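Local atomic coordinates of bifunctional cytochrome P450/NADPH--P450 reductase (Deinococcus aerius, PDB entry 7F3H), a protein that is a self-sufficient cytochrome P450 fused to its reductase, which probably uses NADPH and a haem to hydroxylate its substrates with molecular oxygen. Residues R136-D141 with R452-R457. Numbering follows the deposited sequence.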
ATOM      1  N   ARG A 136      -7.290  -8.054  25.688  1.00 37.68           N
ATOM      2  CA  ARG A 136      -8.261  -9.086  26.018  1.00 37.41           C
ATOM      3  C   ARG A 136      -7.738 -10.480  25.748  1.00 38.67           C
ATOM      4  O   ARG A 136      -8.230 -11.426  26.368  1.00 41.80           O
ATOM      5  CB  ARG A 136      -9.538  -8.882  25.190  1.00 37.11           C
ATOM      6  CG  ARG A 136     -10.428  -7.751  25.673  1.00 40.61           C
ATOM      7  CD  ARG A 136     -11.748  -7.659  24.892  1.00 45.28           C
ATOM      8  NE  ARG A 136     -11.739  -6.645  23.835  1.00 40.36           N
ATOM      9  CZ  ARG A 136     -11.924  -6.940  22.555  1.00 40.02           C
ATOM     10  NH1 ARG A 136     -12.114  -8.212  22.212  1.00 43.08           N
ATOM     11  NH2 ARG A 136     -11.925  -5.985  21.627  1.00 34.33           N
ATOM     12  N   THR A 137      -6.736 -10.643  24.859  1.00 38.61           N
ATOM     13  CA  THR A 137      -6.387 -11.991  24.416  1.00 32.81           C
ATOM     14  C   THR A 137      -4.927 -12.350  24.673  1.00 35.08           C
ATOM     15  O   THR A 137      -4.426 -13.311  24.081  1.00 29.20           O
ATOM     16  CB  THR A 137      -6.752 -12.191  22.941  1.00 33.56           C
ATOM     17  OG1 THR A 137      -6.098 -11.214  22.132  1.00 32.46           O
ATOM     18  CG2 THR A 137      -8.266 -12.067  22.738  1.00 35.49           C
ATOM     19  N   GLN A 138      -4.264 -11.621  25.583  1.00 30.68           N
ATOM     20  CA  GLN A 138      -2.875 -11.853  25.946  1.00 31.84           C
ATOM     21  C   GLN A 138      -2.591 -13.348  26.071  1.00 36.26           C
ATOM     22  O   GLN A 138      -3.403 -14.108  26.605  1.00 36.65           O
ATOM     23  CB  GLN A 138      -2.566 -11.158  27.279  1.00 26.59           C
ATOM     24  CG  GLN A 138      -2.384  -9.663  27.221  1.00 30.76           C
ATOM     25  CD  GLN A 138      -2.082  -9.071  28.599  1.00 39.03           C
ATOM     26  OE1 GLN A 138      -1.000  -9.280  29.169  1.00 39.73           O
ATOM     27  NE2 GLN A 138      -3.041  -8.326  29.139  1.00 38.33           N
ATOM     28  N   GLY A 139      -1.447 -13.774  25.538  1.00 35.59           N
ATOM     29  CA  GLY A 139      -1.061 -15.162  25.551  1.00 38.27           C
ATOM     30  C   GLY A 139      -1.587 -15.969  24.373  1.00 41.32           C
ATOM     31  O   GLY A 139      -0.874 -16.857  23.878  1.00 41.34           O
ATOM     32  N   GLN A 140      -2.797 -15.659  23.884  1.00 27.38           N
ATOM     33  CA  GLN A 140      -3.312 -16.258  22.659  1.00 29.86           C
ATOM     34  C   GLN A 140      -2.613 -15.656  21.435  1.00 34.70           C
ATOM     35  O   GLN A 140      -2.095 -14.527  21.466  1.00 32.20           O
ATOM     36  CB  GLN A 140      -4.816 -16.046  22.560  1.00 31.77           C
ATOM     37  CG  GLN A 140      -5.552 -16.391  23.837  1.00 36.17           C
ATOM     38  CD  GLN A 140      -7.035 -16.053  23.766  1.00 49.20           C
ATOM     39  OE1 GLN A 140      -7.715 -16.381  22.794  1.00 49.05           O
ATOM     40  NE2 GLN A 140      -7.550 -15.425  24.815  1.00 52.85           N
ATOM     41  N   ASP A 141      -2.596 -16.435  20.345  1.00 32.54           N
ATOM     42  CA  ASP A 141      -1.966 -16.001  19.095  1.00 31.03           C
ATOM     43  C   ASP A 141      -2.641 -14.754  18.541  1.00 34.87           C
ATOM     44  O   ASP A 141      -3.852 -14.740  18.288  1.00 38.91           O
ATOM     45  CB  ASP A 141      -2.012 -17.106  18.032  1.00 23.35           C
ATOM     46  CG  ASP A 141      -1.079 -18.239  18.329  1.00 30.07           C
ATOM     47  OD1 ASP A 141      -0.242 -18.091  19.249  1.00 34.01           O
ATOM     48  OD2 ASP A 141      -1.183 -19.283  17.663  1.00 29.18           O
ATOM     49  N   ARG A 452       2.840 -13.209  19.992  1.00 29.81           N
ATOM     50  CA  ARG A 452       2.175 -13.107  21.285  1.00 27.64           C
ATOM     51  C   ARG A 452       2.567 -11.817  21.998  1.00 28.09           C
ATOM     52  O   ARG A 452       3.686 -11.320  21.843  1.00 27.86           O
ATOM     53  CB  ARG A 452       2.491 -14.320  22.146  1.00 29.15           C
ATOM     54  CG  ARG A 452       1.480 -15.424  21.911  1.00 34.07           C
ATOM     55  CD  ARG A 452       1.935 -16.743  22.490  1.00 39.99           C
ATOM     56  NE  ARG A 452       1.400 -17.824  21.685  1.00 34.02           N
ATOM     57  CZ  ARG A 452       1.724 -19.096  21.839  1.00 39.17           C
ATOM     58  NH1 ARG A 452       2.579 -19.461  22.787  1.00 43.84           N
ATOM     59  NH2 ARG A 452       1.200 -20.005  21.034  1.00 39.00           N
ATOM     60  N   VAL A 453       1.632 -11.242  22.764  1.00 27.98           N
ATOM     61  CA  VAL A 453       1.904  -9.984  23.457  1.00 28.38           C
ATOM     62  C   VAL A 453       1.587 -10.120  24.942  1.00 37.26           C
ATOM     63  O   VAL A 453       0.696 -10.879  25.351  1.00 34.22           O
ATOM     64  CB  VAL A 453       1.135  -8.775  22.867  1.00 26.90           C
ATOM     65  CG1 VAL A 453       1.594  -8.490  21.469  1.00 31.86           C
ATOM     66  CG2 VAL A 453      -0.363  -8.977  22.907  1.00 23.60           C
ATOM     67  N   ARG A 454       2.333  -9.362  25.757  1.00 34.29           N
ATOM     68  CA  ARG A 454       2.062  -9.316  27.189  1.00 32.78           C
ATOM     69  C   ARG A 454       2.149  -7.874  27.679  1.00 38.67           C
ATOM     70  O   ARG A 454       3.060  -7.132  27.299  1.00 38.26           O
ATOM     71  CB  ARG A 454       3.043 -10.224  27.958  1.00 33.17           C
ATOM     72  CG  ARG A 454       2.697 -10.440  29.425  1.00 44.15           C
ATOM     73  CD  ARG A 454       3.941 -10.571  30.335  1.00 49.23           C
ATOM     74  NE  ARG A 454       4.999  -9.627  29.968  1.00 49.48           N
ATOM     75  CZ  ARG A 454       6.300  -9.860  30.131  1.00 57.83           C
ATOM     76  NH1 ARG A 454       6.708 -11.061  30.571  1.00 45.44           N
ATOM     77  NH2 ARG A 454       7.192  -8.929  29.745  1.00 54.09           N
ATOM     78  N   GLU A 455       1.201  -7.474  28.531  1.00 42.42           N
ATOM     79  CA  GLU A 455       1.236  -6.132  29.117  1.00 41.15           C
ATOM     80  C   GLU A 455       2.616  -5.817  29.695  1.00 37.57           C
ATOM     81  O   GLU A 455       3.161  -6.590  30.484  1.00 38.77           O
ATOM     82  CB  GLU A 455       0.178  -6.020  30.215  1.00 39.79           C
ATOM     83  CG  GLU A 455      -1.134  -5.408  29.757  1.00 48.23           C
ATOM     84  CD  GLU A 455      -2.206  -5.429  30.847  1.00 58.75           C
ATOM     85  OE1 GLU A 455      -2.929  -4.418  30.976  1.00 62.89           O
ATOM     86  OE2 GLU A 455      -2.320  -6.450  31.578  1.00 56.01           O
ATOM     87  N   ARG A 456       3.175  -4.674  29.302  1.00 34.94           N
ATOM     88  CA  ARG A 456       4.409  -4.218  29.920  1.00 34.66           C
ATOM     89  C   ARG A 456       4.150  -3.800  31.364  1.00 36.69           C
ATOM     90  O   ARG A 456       3.204  -3.058  31.656  1.00 36.95           O
ATOM     91  CB  ARG A 456       5.010  -3.065  29.116  1.00 31.81           C
ATOM     92  CG  ARG A 456       5.476  -3.486  27.730  1.00 32.82           C
ATOM     93  CD  ARG A 456       5.904  -2.301  26.905  1.00 30.51           C
ATOM     94  NE  ARG A 456       7.202  -1.804  27.348  1.00 38.64           N
ATOM     95  CZ  ARG A 456       7.637  -0.554  27.182  1.00 39.45           C
ATOM     96  NH1 ARG A 456       6.879   0.352  26.561  1.00 30.93           N
ATOM     97  NH2 ARG A 456       8.846  -0.220  27.635  1.00 37.37           N
ATOM     98  N   ARG A 457       4.980  -4.249  32.239  1.00 30.90           N
ATOM     99  CA  ARG A 457       4.714  -3.874  33.617  1.00 39.99           C
ATOM    100  C   ARG A 457       5.407  -2.546  33.933  1.00 42.67           C
ATOM    101  O   ARG A 457       6.375  -2.178  33.255  1.00 37.48           O
ATOM    102  CB  ARG A 457       5.205  -4.966  34.556  1.00 34.14           C
ATOM    103  CG  ARG A 457       4.759  -6.360  34.160  1.00 38.90           C
ATOM    104  CD  ARG A 457       5.479  -7.427  34.985  1.00 41.99           C
ATOM    105  NE  ARG A 457       4.956  -8.759  34.712  1.00 46.51           N
ATOM    106  CZ  ARG A 457       5.695  -9.799  34.338  1.00 49.27           C
ATOM    107  NH1 ARG A 457       7.003  -9.643  34.179  1.00 46.22           N
ATOM    108  NH2 ARG A 457       5.124 -10.984  34.105  1.00 37.30           N
TER
HETATM  109  O   HOH W   1      -1.029 -12.407  22.545  1.00 30.31           O
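Q138 reaches across to E455 with both ends of its carboxamide. OE1 of Q138 accepts the backbone N-H of E455 at 2.9 Å in an almost straight bond (178°), the donor standing above the amide plane. NE2 of Q138 donates to OE2 of E455 at 3.2 Å; OE2 is met from above the carboxylate plane, with the two flat groups turned 73° apart. The glutamine chain runs extended beyond CG (chi2 180°), which carries the amide out to the strand. The other carboxylate oxygen of E455 pairs with K425.

T137 to Q140 form a type II turn closed by Q140 N to T137 O, with G139 at the third position, where a side chain would collide with the carbonyl O of Q138. The turn leads from helix 113-137 into strand 142-143, an outer strand of the small antiparallel sheet of this P450 domain; strand 450-455 lies in the middle, against 426-429 on its other side. Where the turn stands off from this central strand, a water takes the N-H of V453 (2.9 Å from its N), donates to O of Q140 and accepts a weak bond from the N-H of G139.

Beyond the turn, R452 turns the NE edge of its guanidinium to D141, and NE and NH2 both donate to OD1, at 2.9 Å and 3.0 Å, with carboxylate and guanidinium nearly coplanar. OD2 of D141 is hydrogen-bonded to the hydroxyl of Y432. A leucine in place of R452 would probably leave OD1 of D141 without either donor and its negative charge without this mate.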